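Local coordinates for protein ofchtiv-allosamidin (PDB 6JMB) that probably hydrolyses chitin as a group IV insect chitinase of glycoside hydrolase family 18, and binds the inhibitor allosamidin in its substrate cleft, at residues A[247-252]-A[361-366]; A[272-275]-A[280-283]; A[300-305]-A[309-314]; A[320-323]-A[329-332]. All blocks are in the same frame, centred on the assembly; numbering follows the deposited sequence.

Interaction 1: residues A[247-252]-A[361-366]; sequences VPFYGR and FPLLNT
The ring of F249 lies against the start of helix 362-373, with L363 over one of its faces. CB of L363 stands 3.8 Å from the centroid of the F249 ring, 21° off the ring normal, in a CH-pi contact. It is offset toward the rim, and its closest ring atom is F249 CZ, 3.6 Å from L363 CB. The two side chains lie antiparallel, and L363 runs back along the ring, where its CD1 reaches F249 CD1 at 3.8 Å. The ring is placed by its first torsion: F249 CG is anti to the carbonyl carbon (chi1 -78°), and CZ is carried toward the helix. L364 adds its CB, 4.1 Å from F249 CZ. All three side chains are buried. The first part of strand 243-256 is a strand of the family 18 TIM barrel; past the break at F249 it runs on into what is probably the insertion domain, and this contact joins the break to the C-terminal helix. Next to F249, Y250 points away from the helix and lines the allosamizoline pocket. The helix begins just after F361, at the N-cap position. D350 takes the backbone N-H groups of L363 and L364 with its carboxylate. In this first turn, P362 O accepts from both T366 N and, from the opposite face of its carbonyl plane, T366 OG1, at 2.7 Å.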
loop_
_atom_site.group_PDB
_atom_site.type_symbol
_atom_site.label_atom_id
_atom_site.label_comp_id
_atom_site.label_asym_id
_atom_site.label_seq_id
_atom_site.Cartn_x
_atom_site.Cartn_y
_atom_site.Cartn_z
ATOM N N VAL A 247 1.956 5.731 -0.287
ATOM C CA VAL A 247 1.329 6.507 -1.360
ATOM C C VAL A 247 0.739 5.548 -2.380
ATOM O O VAL A 247 1.225 4.425 -2.569
ATOM C CB VAL A 247 2.335 7.454 -2.059
ATOM C CG1 VAL A 247 2.924 8.447 -1.061
ATOM C CG2 VAL A 247 3.442 6.657 -2.756
ATOM N N PRO A 248 -0.339 5.970 -3.048
ATOM C CA PRO A 248 -0.998 5.087 -4.022
ATOM C C PRO A 248 -0.592 5.369 -5.462
ATOM O O PRO A 248 -0.484 6.530 -5.869
ATOM C CB PRO A 248 -2.478 5.422 -3.821
ATOM C CG PRO A 248 -2.454 6.909 -3.507
ATOM C CD PRO A 248 -1.150 7.175 -2.760
ATOM N N PHE A 249 -0.403 4.312 -6.253
ATOM C CA PHE A 249 -0.207 4.420 -7.692
ATOM C C PHE A 249 -1.488 4.092 -8.450
ATOM O O PHE A 249 -1.440 3.701 -9.622
ATOM C CB PHE A 249 0.926 3.502 -8.162
ATOM C CG PHE A 249 2.318 4.022 -7.893
ATOM C CD1 PHE A 249 2.570 5.047 -6.985
ATOM C CD2 PHE A 249 3.386 3.466 -8.576
ATOM C CE1 PHE A 249 3.874 5.496 -6.761
ATOM C CE2 PHE A 249 4.685 3.907 -8.362
ATOM C CZ PHE A 249 4.933 4.927 -7.457
ATOM N N TYR A 250 -2.627 4.213 -7.784
ATOM C CA TYR A 250 -3.928 3.950 -8.369
ATOM C C TYR A 250 -4.870 5.021 -7.850
ATOM O O TYR A 250 -4.578 5.711 -6.865
ATOM C CB TYR A 250 -4.453 2.557 -7.971
ATOM C CG TYR A 250 -4.626 2.429 -6.473
ATOM C CD1 TYR A 250 -3.537 2.137 -5.654
ATOM C CD2 TYR A 250 -5.861 2.626 -5.875
ATOM C CE1 TYR A 250 -3.672 2.053 -4.288
ATOM C CE2 TYR A 250 -6.007 2.538 -4.496
ATOM C CZ TYR A 250 -4.902 2.249 -3.711
ATOM O OH TYR A 250 -5.020 2.157 -2.340
ATOM N N GLY A 251 -6.007 5.156 -8.530
ATOM C CA GLY A 251 -7.067 6.038 -8.103
ATOM C C GLY A 251 -8.341 5.248 -7.854
ATOM O O GLY A 251 -8.414 4.041 -8.113
ATOM N N ARG A 252 -9.355 5.947 -7.346
ATOM C CA ARG A 252 -10.649 5.338 -7.076
ATOM C C ARG A 252 -11.741 6.106 -7.808
ATOM O O ARG A 252 -11.644 7.325 -8.000
ATOM C CB ARG A 252 -10.911 5.224 -5.566
ATOM C CG ARG A 252 -9.921 4.277 -4.901
ATOM C CD ARG A 252 -10.328 3.896 -3.481
ATOM N NE ARG A 252 -9.526 2.767 -3.014
ATOM C CZ ARG A 252 -9.749 1.498 -3.349
ATOM N NH1 ARG A 252 -10.770 1.185 -4.138
ATOM N NH2 ARG A 252 -8.954 0.535 -2.885
ATOM N N PHE A 361 7.986 5.161 -15.540
ATOM C CA PHE A 361 7.890 5.214 -14.087
ATOM C C PHE A 361 7.876 6.650 -13.546
ATOM O O PHE A 361 8.686 7.001 -12.689
ATOM C CB PHE A 361 9.011 4.420 -13.428
ATOM C CG PHE A 361 8.891 2.924 -13.581
ATOM C CD1 PHE A 361 7.955 2.212 -12.848
ATOM C CD2 PHE A 361 9.739 2.231 -14.437
ATOM C CE1 PHE A 361 7.852 0.836 -12.977
ATOM C CE2 PHE A 361 9.641 0.852 -14.567
ATOM C CZ PHE A 361 8.705 0.156 -13.837
ATOM N N PRO A 362 6.956 7.498 -14.020
ATOM C CA PRO A 362 6.986 8.900 -13.562
ATOM C C PRO A 362 6.709 9.053 -12.079
ATOM O O PRO A 362 7.343 9.885 -11.419
ATOM C CB PRO A 362 5.906 9.574 -14.418
ATOM C CG PRO A 362 4.976 8.450 -14.793
ATOM C CD PRO A 362 5.874 7.264 -14.991
ATOM N N LEU A 363 5.772 8.281 -11.528
ATOM C CA LEU A 363 5.493 8.409 -10.104
ATOM C C LEU A 363 6.671 7.934 -9.271
ATOM O O LEU A 363 7.055 8.593 -8.295
ATOM C CB LEU A 363 4.235 7.624 -9.743
ATOM C CG LEU A 363 2.951 8.092 -10.436
ATOM C CD1 LEU A 363 1.763 7.315 -9.886
ATOM C CD2 LEU A 363 2.763 9.600 -10.264
ATOM N N LEU A 364 7.260 6.797 -9.645
ATOM C CA LEU A 364 8.366 6.238 -8.879
ATOM C C LEU A 364 9.621 7.095 -9.011
ATOM O O LEU A 364 10.332 7.321 -8.022
ATOM C CB LEU A 364 8.610 4.796 -9.320
ATOM C CG LEU A 364 9.578 3.961 -8.484
ATOM C CD1 LEU A 364 9.270 4.039 -6.998
ATOM C CD2 LEU A 364 9.531 2.521 -8.958
ATOM N N ASN A 365 9.903 7.604 -10.214
ATOM C CA ASN A 365 11.023 8.530 -10.368
ATOM C C ASN A 365 10.811 9.794 -9.546
ATOM O O ASN A 365 11.759 10.314 -8.943
ATOM C CB ASN A 365 11.247 8.868 -11.843
ATOM C CG ASN A 365 12.134 7.860 -12.538
ATOM O OD1 ASN A 365 13.327 7.754 -12.242
ATOM N ND2 ASN A 365 11.561 7.114 -13.471
ATOM N N THR A 366 9.573 10.290 -9.488
ATOM C CA THR A 366 9.287 11.463 -8.664
ATOM C C THR A 366 9.629 11.200 -7.202
ATOM O O THR A 366 10.263 12.032 -6.541
ATOM C CB THR A 366 7.818 11.867 -8.813
ATOM O OG1 THR A 366 7.571 12.272 -10.164
ATOM C CG2 THR A 366 7.490 13.028 -7.888
#

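Interaction 2: residues A[272-275]-A[280-283]; sequences GLAG and ESGY. With NAA (2-acetamido-2-deoxy-beta-D-allopyranose), chain B; NAA (2-acetamido-2-deoxy-beta-D-allopyranose), chain C.
L273 and G282 are joined by the one direct hydrogen bond between 272-275 and 280-283. It is weak: G282 N lies 3.4 Å from L273 O. T253 OG1 is a second partner of L273 O. Water 1 makes a further polar link. It accepts from G275 N and E280 N and donates to Y283 O, 2.8 Å away, so three backbone groups are tied through one molecule. Van der Waals contacts fill the rest. A274 CB rests on the backbone of E280, 3.5 Å from E280 C, and S281 CB sits 3.4 Å from G272 O. E280 to Y283 form a type II beta turn, with G282 at its third position, where backbone angles of 108/-13° would press a CB on S281 O, so glycine fits. The turn leads into strand 283-285 and carries two residues of the glycan pocket of this family 18 enzyme. On the sugar side, C8, the acetamido methyl of NAA (chain C), lies over one face of the Y283 ring, 3.5 Å from Y283 CD2 and offset toward the rim. O6 of NAA (chain B) is at the ring edge. An alanine in place of Y283 would probably leave that methyl without its aromatic face and open a gap beside both sugars. A turn about chi2 (61°) folds E280 so that OE1 comes within 3.4 Å of C6 of NAA (chain B).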
loop_
_atom_site.group_PDB
_atom_site.type_symbol
_atom_site.label_atom_id
_atom_site.label_comp_id
_atom_site.label_asym_id
_atom_site.label_seq_id
_atom_site.Cartn_x
_atom_site.Cartn_y
_atom_site.Cartn_z
ATOM N N GLY A 272 -17.497 3.629 -9.961
ATOM C CA GLY A 272 -17.423 4.186 -11.291
ATOM C C GLY A 272 -16.687 3.288 -12.264
ATOM O O GLY A 272 -16.779 2.054 -12.210
ATOM N N LEU A 273 -15.933 3.909 -13.163
ATOM C CA LEU A 273 -15.327 3.159 -14.246
ATOM C C LEU A 273 -14.230 2.224 -13.744
ATOM O O LEU A 273 -13.715 2.344 -12.629
ATOM C CB LEU A 273 -14.809 4.097 -15.343
ATOM C CG LEU A 273 -13.607 5.036 -15.112
ATOM C CD1 LEU A 273 -12.245 4.334 -15.101
ATOM C CD2 LEU A 273 -13.647 6.073 -16.228
ATOM N N ALA A 274 -13.872 1.289 -14.615
ATOM C CA ALA A 274 -12.783 0.355 -14.408
ATOM C C ALA A 274 -11.719 0.619 -15.456
ATOM O O ALA A 274 -12.007 1.123 -16.541
ATOM C CB ALA A 274 -13.274 -1.084 -14.572
ATOM N N GLY A 275 -10.481 0.285 -15.120
ATOM C CA GLY A 275 -9.418 0.329 -16.091
ATOM C C GLY A 275 -9.511 -0.855 -17.031
ATOM O O GLY A 275 -10.044 -1.911 -16.677
ATOM N N GLU A 280 -11.776 -3.663 -12.689
ATOM C CA GLU A 280 -12.601 -3.696 -11.483
ATOM C C GLU A 280 -13.230 -2.324 -11.288
ATOM O O GLU A 280 -12.521 -1.350 -11.024
ATOM C CB GLU A 280 -11.766 -4.078 -10.261
ATOM C CG GLU A 280 -12.594 -4.395 -9.027
ATOM C CD GLU A 280 -13.526 -5.569 -9.242
ATOM O OE1 GLU A 280 -13.072 -6.596 -9.791
ATOM O OE2 GLU A 280 -14.714 -5.464 -8.868
ATOM N N SER A 281 -14.555 -2.241 -11.411
ATOM C CA SER A 281 -15.240 -0.977 -11.175
ATOM C C SER A 281 -14.893 -0.448 -9.789
ATOM O O SER A 281 -14.904 -1.191 -8.804
ATOM C CB SER A 281 -16.751 -1.171 -11.291
ATOM O OG SER A 281 -17.109 -1.588 -12.597
ATOM N N GLY A 282 -14.553 0.836 -9.722
ATOM C CA GLY A 282 -14.219 1.479 -8.468
ATOM C C GLY A 282 -12.755 1.813 -8.282
ATOM O O GLY A 282 -12.430 2.571 -7.366
ATOM N N TYR A 283 -11.857 1.282 -9.103
ATOM C CA TYR A 283 -10.470 1.716 -9.022
ATOM C C TYR A 283 -9.845 1.655 -10.405
ATOM O O TYR A 283 -10.370 1.015 -11.322
ATOM C CB TYR A 283 -9.661 0.977 -7.934
ATOM C CG TYR A 283 -8.938 -0.277 -8.380
ATOM C CD1 TYR A 283 -9.574 -1.511 -8.355
ATOM C CD2 TYR A 283 -7.607 -0.235 -8.781
ATOM C CE1 TYR A 283 -8.912 -2.666 -8.741
ATOM C CE2 TYR A 283 -6.940 -1.390 -9.175
ATOM C CZ TYR A 283 -7.600 -2.595 -9.152
ATOM O OH TYR A 283 -6.943 -3.744 -9.538
HETATM C C1 NAA B . -7.290 -8.536 -6.384
HETATM C C2 NAA B . -7.461 -10.016 -6.692
HETATM C C3 NAA B . -7.816 -10.233 -8.138
HETATM C C4 NAA B . -9.005 -9.446 -8.576
HETATM C C5 NAA B . -8.807 -7.966 -8.229
HETATM C C6 NAA B . -10.037 -7.157 -8.427
HETATM C C7 NAA B . -5.932 -11.424 -5.154
HETATM C C8 NAA B . -4.569 -12.088 -4.893
HETATM N N2 NAA B . -6.154 -10.670 -6.428
HETATM O O3 NAA B . -6.707 -9.734 -8.917
HETATM O O4 NAA B . -9.085 -9.547 -10.005
HETATM O O5 NAA B . -8.503 -7.781 -6.791
HETATM O O6 NAA B . -9.909 -6.054 -7.510
HETATM O O7 NAA B . -6.828 -11.511 -4.337
HETATM C C1 NAA C . -5.606 -4.966 -3.087
HETATM C C2 NAA C . -5.912 -4.861 -4.572
HETATM C C3 NAA C . -6.829 -5.926 -5.040
HETATM C C4 NAA C . -6.279 -7.298 -4.702
HETATM C C5 NAA C . -6.012 -7.378 -3.206
HETATM C C6 NAA C . -5.407 -8.683 -2.784
HETATM C C7 NAA C . -5.760 -2.476 -5.494
HETATM C C8 NAA C . -6.374 -1.076 -5.602
HETATM N N2 NAA C . -6.515 -3.492 -4.721
HETATM O O3 NAA C . -8.122 -5.714 -4.394
HETATM O O4 NAA C . -7.198 -8.358 -5.037
HETATM O O5 NAA C . -5.063 -6.328 -2.842
HETATM O O6 NAA C . -5.288 -8.660 -1.379
HETATM O O7 NAA C . -4.744 -2.751 -6.009
HETATM O O HOH W 1 -10.177 -1.353 -12.797
#

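Interaction 3: residues A[300-305]-A[309-314]; sequences TVQTDN and VPYAFL
T300 and F313 bond both ways through their backbones: T300 N to F313 O at 3.0 Å, and F313 N to T300 O. Q302 and Y311 do the same, with Q302 N 2.9 Å from Y311 O, nearly straight (171°). D304 N donates to V309 O at 2.9 Å; the return bond from V309 N to D304 O is weak. The non-hydrogen-bonded pairs V301 with A312 and T303 with P310 alternate with these. Strands 300-304 and 309-314 thus form an antiparallel beta hairpin, and strand 309-314 pairs with strand 317-320. The hairpin lies between the last two TIM-barrel strands, consistent with the alpha+beta insertion domain of many family 18 chitinases. Water 2 accepts from T300 OG1 and donates to F313 O. Water 3 accepts from Y311 OH and donates to T303 O. Q302 OE1 also lies 2.8 Å from Y311 OH, its amide plane turned 77° from the ring. Both aromatic rings lean over the neighbouring strand because CG sits between the backbone N and carbonyl carbon (chi1 61° in Y311). Q302 CB lies over a face of Y311, and T300 CB over a face of F313, 3.8 Å from its centroid. The buried carboxylate of D304 has its partners outside the two strands: OD2 accepts from H205 NE2 and E213 N, OD1 from the turn amides of L306 and A307.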
loop_
_atom_site.group_PDB
_atom_site.type_symbol
_atom_site.label_atom_id
_atom_site.label_comp_id
_atom_site.label_asym_id
_atom_site.label_seq_id
_atom_site.Cartn_x
_atom_site.Cartn_y
_atom_site.Cartn_z
ATOM N N THR A 300 -12.573 16.871 -17.273
ATOM C CA THR A 300 -12.139 18.060 -16.555
ATOM C C THR A 300 -11.279 17.595 -15.395
ATOM O O THR A 300 -11.732 16.789 -14.573
ATOM C CB THR A 300 -13.334 18.847 -16.022
ATOM O OG1 THR A 300 -14.155 19.271 -17.117
ATOM C CG2 THR A 300 -12.858 20.073 -15.252
ATOM N N VAL A 301 -10.043 18.080 -15.337
ATOM C CA VAL A 301 -9.131 17.787 -14.238
ATOM C C VAL A 301 -9.012 19.039 -13.387
ATOM O O VAL A 301 -8.755 20.132 -13.909
ATOM C CB VAL A 301 -7.753 17.331 -14.742
ATOM C CG1 VAL A 301 -6.835 17.025 -13.558
ATOM C CG2 VAL A 301 -7.900 16.114 -15.639
ATOM N N GLN A 302 -9.216 18.887 -12.084
ATOM C CA GLN A 302 -9.092 19.995 -11.153
ATOM C C GLN A 302 -8.184 19.592 -10.002
ATOM O O GLN A 302 -7.990 18.409 -9.714
ATOM C CB GLN A 302 -10.466 20.459 -10.634
ATOM C CG GLN A 302 -11.254 21.275 -11.670
ATOM C CD GLN A 302 -12.658 21.622 -11.220
ATOM O OE1 GLN A 302 -13.219 20.981 -10.328
ATOM N NE2 GLN A 302 -13.239 22.636 -11.846
ATOM N N THR A 303 -7.598 20.592 -9.363
ATOM C CA THR A 303 -6.797 20.384 -8.172
ATOM C C THR A 303 -7.627 20.806 -6.969
ATOM O O THR A 303 -8.181 21.911 -6.949
ATOM C CB THR A 303 -5.528 21.232 -8.232
ATOM O OG1 THR A 303 -4.677 20.743 -9.274
ATOM C CG2 THR A 303 -4.784 21.181 -6.901
ATOM N N ASP A 304 -7.739 19.920 -5.988
ATOM C CA ASP A 304 -8.255 20.317 -4.685
ATOM C C ASP A 304 -7.090 20.963 -3.948
ATOM O O ASP A 304 -6.149 20.274 -3.537
ATOM C CB ASP A 304 -8.775 19.095 -3.932
ATOM C CG ASP A 304 -9.411 19.451 -2.594
ATOM O OD1 ASP A 304 -8.974 20.425 -1.949
ATOM O OD2 ASP A 304 -10.342 18.733 -2.169
ATOM N N ASN A 305 -7.120 22.294 -3.829
ATOM C CA ASN A 305 -6.000 23.023 -3.247
ATOM C C ASN A 305 -6.037 23.051 -1.728
ATOM O O ASN A 305 -5.156 23.658 -1.112
ATOM C CB ASN A 305 -5.924 24.446 -3.814
ATOM C CG ASN A 305 -4.517 24.998 -3.814
ATOM O OD1 ASN A 305 -3.539 24.258 -3.675
ATOM N ND2 ASN A 305 -4.404 26.316 -3.966
ATOM N N VAL A 309 -4.442 17.342 -3.987
ATOM C CA VAL A 309 -4.572 16.187 -4.883
ATOM C C VAL A 309 -5.495 16.544 -6.029
ATOM O O VAL A 309 -6.390 17.390 -5.904
ATOM C CB VAL A 309 -5.133 14.948 -4.152
ATOM C CG1 VAL A 309 -4.096 14.369 -3.202
ATOM C CG2 VAL A 309 -6.426 15.290 -3.427
ATOM N N PRO A 310 -5.306 15.886 -7.171
ATOM C CA PRO A 310 -6.181 16.117 -8.321
ATOM C C PRO A 310 -7.385 15.186 -8.307
ATOM O O PRO A 310 -7.397 14.124 -7.682
ATOM C CB PRO A 310 -5.275 15.744 -9.499
ATOM C CG PRO A 310 -4.481 14.587 -8.952
ATOM C CD PRO A 310 -4.211 14.951 -7.498
ATOM N N TYR A 311 -8.406 15.604 -9.040
ATOM C CA TYR A 311 -9.541 14.744 -9.327
ATOM C C TYR A 311 -10.051 15.109 -10.710
ATOM O O TYR A 311 -9.728 16.172 -11.246
ATOM C CB TYR A 311 -10.638 14.859 -8.256
ATOM C CG TYR A 311 -11.232 16.244 -8.113
ATOM C CD1 TYR A 311 -10.566 17.244 -7.414
ATOM C CD2 TYR A 311 -12.463 16.553 -8.680
ATOM C CE1 TYR A 311 -11.110 18.514 -7.284
ATOM C CE2 TYR A 311 -13.010 17.818 -8.554
ATOM C CZ TYR A 311 -12.332 18.787 -7.860
ATOM O OH TYR A 311 -12.885 20.050 -7.738
ATOM N N ALA A 312 -10.847 14.219 -11.292
ATOM C CA ALA A 312 -11.304 14.408 -12.657
ATOM C C ALA A 312 -12.750 13.967 -12.773
ATOM O O ALA A 312 -13.196 13.057 -12.072
ATOM C CB ALA A 312 -10.434 13.630 -13.651
ATOM N N PHE A 313 -13.488 14.618 -13.666
ATOM C CA PHE A 313 -14.867 14.215 -13.886
ATOM C C PHE A 313 -15.238 14.337 -15.355
ATOM O O PHE A 313 -14.667 15.137 -16.103
ATOM C CB PHE A 313 -15.869 14.969 -12.996
ATOM C CG PHE A 313 -15.783 16.458 -13.101
ATOM C CD1 PHE A 313 -16.501 17.136 -14.072
ATOM C CD2 PHE A 313 -14.991 17.181 -12.225
ATOM C CE1 PHE A 313 -16.432 18.513 -14.170
ATOM C CE2 PHE A 313 -14.919 18.564 -12.315
ATOM C CZ PHE A 313 -15.640 19.226 -13.290
ATOM N N LEU A 314 -16.197 13.507 -15.756
ATOM C CA LEU A 314 -16.742 13.532 -17.108
ATOM C C LEU A 314 -18.135 12.934 -16.995
ATOM O O LEU A 314 -18.271 11.723 -16.783
ATOM C CB LEU A 314 -15.870 12.712 -18.045
ATOM C CG LEU A 314 -16.380 12.566 -19.480
ATOM C CD1 LEU A 314 -16.661 13.934 -20.089
ATOM C CD2 LEU A 314 -15.369 11.806 -20.321
HETATM O O HOH W 2 -15.665 17.042 -18.014
HETATM O O HOH W 3 -10.955 21.903 -6.983
#

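Interaction 4: residues A[320-323]-A[329-332]; sequences SFDN and AKVE
D322 and K330 form a buried salt bridge between the loop before helix 324-336 and the middle of that helix. Both belong to the catalytic domain of this family 18 chitinase, whose fold is a TIM barrel. The loop starts at S320, the end of strand 317-320. S320 OG bonds to N206 N, and the S320 backbone pairs with R252 of strand 243-256. F321 follows and turns its ring to F289 of helix 286-295 in an edge-to-face stack. D322 comes next and carries the contact. Its side chain sets out toward the helix, with CG anti to the carbonyl carbon (chi1 -87°). The lysine chain crosses it at about a right angle. K330 runs extended as far as CE and bends at chi4 (69°), which swings the ammonium group to the carboxylate. S326 OG is also bonded to D322 OD1, while K330 NZ has a second partner in A207 O. The buried charges are thus matched by each other and by neutral polar groups, which probably favours the ionised forms. With an alanine at D322, the K330 ammonium is likely to stay buried without its countercharge, and S326 OG would lose this acceptor. N323 is at the N-cap of helix 324-336, where its OD1 accepts from S326 N. V309 of strand 309-314 packs on both D322 and K330. The ammonium meets D322 OD1 on its syn side, 27° out of the carboxylate plane, with K330 NZ 2.7 Å from D322 OD1.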
loop_
_atom_site.group_PDB
_atom_site.type_symbol
_atom_site.label_atom_id
_atom_site.label_comp_id
_atom_site.label_asym_id
_atom_site.label_seq_id
_atom_site.Cartn_x
_atom_site.Cartn_y
_atom_site.Cartn_z
ATOM N N SER A 320 -10.811 10.113 -8.240
ATOM C CA SER A 320 -9.709 10.614 -7.431
ATOM C C SER A 320 -8.445 9.866 -7.836
ATOM O O SER A 320 -8.472 8.642 -7.988
ATOM C CB SER A 320 -10.001 10.339 -5.960
ATOM O OG SER A 320 -8.810 10.329 -5.201
ATOM N N PHE A 321 -7.346 10.593 -8.022
ATOM C CA PHE A 321 -6.089 9.948 -8.388
ATOM C C PHE A 321 -4.926 10.769 -7.849
ATOM O O PHE A 321 -5.113 11.813 -7.220
ATOM C CB PHE A 321 -5.992 9.707 -9.902
ATOM C CG PHE A 321 -5.885 10.964 -10.726
ATOM C CD1 PHE A 321 -6.969 11.815 -10.880
ATOM C CD2 PHE A 321 -4.696 11.280 -11.373
ATOM C CE1 PHE A 321 -6.864 12.966 -11.656
ATOM C CE2 PHE A 321 -4.592 12.421 -12.157
ATOM C CZ PHE A 321 -5.673 13.266 -12.294
ATOM N N ASP A 322 -3.715 10.269 -8.077
ATOM C CA ASP A 322 -2.504 10.991 -7.723
ATOM C C ASP A 322 -1.590 11.048 -8.936
ATOM O O ASP A 322 -1.479 10.071 -9.684
ATOM C CB ASP A 322 -1.807 10.336 -6.526
ATOM C CG ASP A 322 -2.344 10.846 -5.200
ATOM O OD1 ASP A 322 -1.884 11.920 -4.757
ATOM O OD2 ASP A 322 -3.247 10.200 -4.611
ATOM N N ASN A 323 -0.960 12.201 -9.140
ATOM C CA ASN A 323 -0.105 12.448 -10.296
ATOM C C ASN A 323 1.275 12.893 -9.814
ATOM O O ASN A 323 1.576 12.849 -8.624
ATOM C CB ASN A 323 -0.769 13.433 -11.264
ATOM C CG ASN A 323 -1.081 14.777 -10.628
ATOM O OD1 ASN A 323 -0.617 15.093 -9.530
ATOM N ND2 ASN A 323 -1.874 15.587 -11.333
ATOM N N ALA A 329 4.070 16.710 -3.609
ATOM C CA ALA A 329 3.596 17.266 -2.346
ATOM C C ALA A 329 3.655 16.235 -1.226
ATOM O O ALA A 329 4.007 16.564 -0.087
ATOM C CB ALA A 329 2.174 17.822 -2.508
ATOM N N LYS A 330 3.316 14.983 -1.530
ATOM C CA LYS A 330 3.354 13.935 -0.516
ATOM C C LYS A 330 4.776 13.686 -0.026
ATOM O O LYS A 330 5.006 13.545 1.180
ATOM C CB LYS A 330 2.747 12.651 -1.085
ATOM C CG LYS A 330 1.213 12.624 -1.041
ATOM C CD LYS A 330 0.629 11.499 -1.896
ATOM C CE LYS A 330 -0.868 11.306 -1.652
ATOM N NZ LYS A 330 -1.682 12.453 -2.169
ATOM N N VAL A 331 5.745 13.625 -0.943
ATOM C CA VAL A 331 7.110 13.332 -0.519
ATOM C C VAL A 331 7.714 14.529 0.206
ATOM O O VAL A 331 8.486 14.368 1.160
ATOM C CB VAL A 331 7.963 12.845 -1.705
ATOM C CG1 VAL A 331 9.364 12.468 -1.230
ATOM C CG2 VAL A 331 7.299 11.645 -2.365
ATOM N N GLU A 332 7.354 15.745 -0.214
ATOM C CA GLU A 332 7.795 16.931 0.517
ATOM C C GLU A 332 7.260 16.929 1.943
ATOM O O GLU A 332 7.977 17.289 2.887
ATOM C CB GLU A 332 7.394 18.200 -0.243
ATOM C CG GLU A 332 8.259 18.417 -1.482
ATOM C CD GLU A 332 7.778 19.534 -2.381
ATOM O OE1 GLU A 332 6.630 20.001 -2.213
ATOM O OE2 GLU A 332 8.556 19.940 -3.272
#

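How the interactions relate
Interaction 1 and interaction 4 lie closest, with centres about 8 Å apart. R252 N is 2.9 Å from S320 O, a probable hydrogen bond, and P248 CG packs on D322 OD2. Interaction 3 meets interaction 4 through V309 and P310; P310 CD is 3.3 Å from F321 O. Interaction 2 touches interaction 1, where G251 O lies 3.3 Å from Y283 CB. Y250, beside F249 in interaction 1, lines both pockets, while the F249 side chain is about 10 Å from the allosamizoline; E280 and Y283 of interaction 2 line the glycan pocket. The D322 side chain stays about 12 Å from the allosamizoline. Interactions 2, 3 and 4 all fall within the chain loop closed by interaction 1.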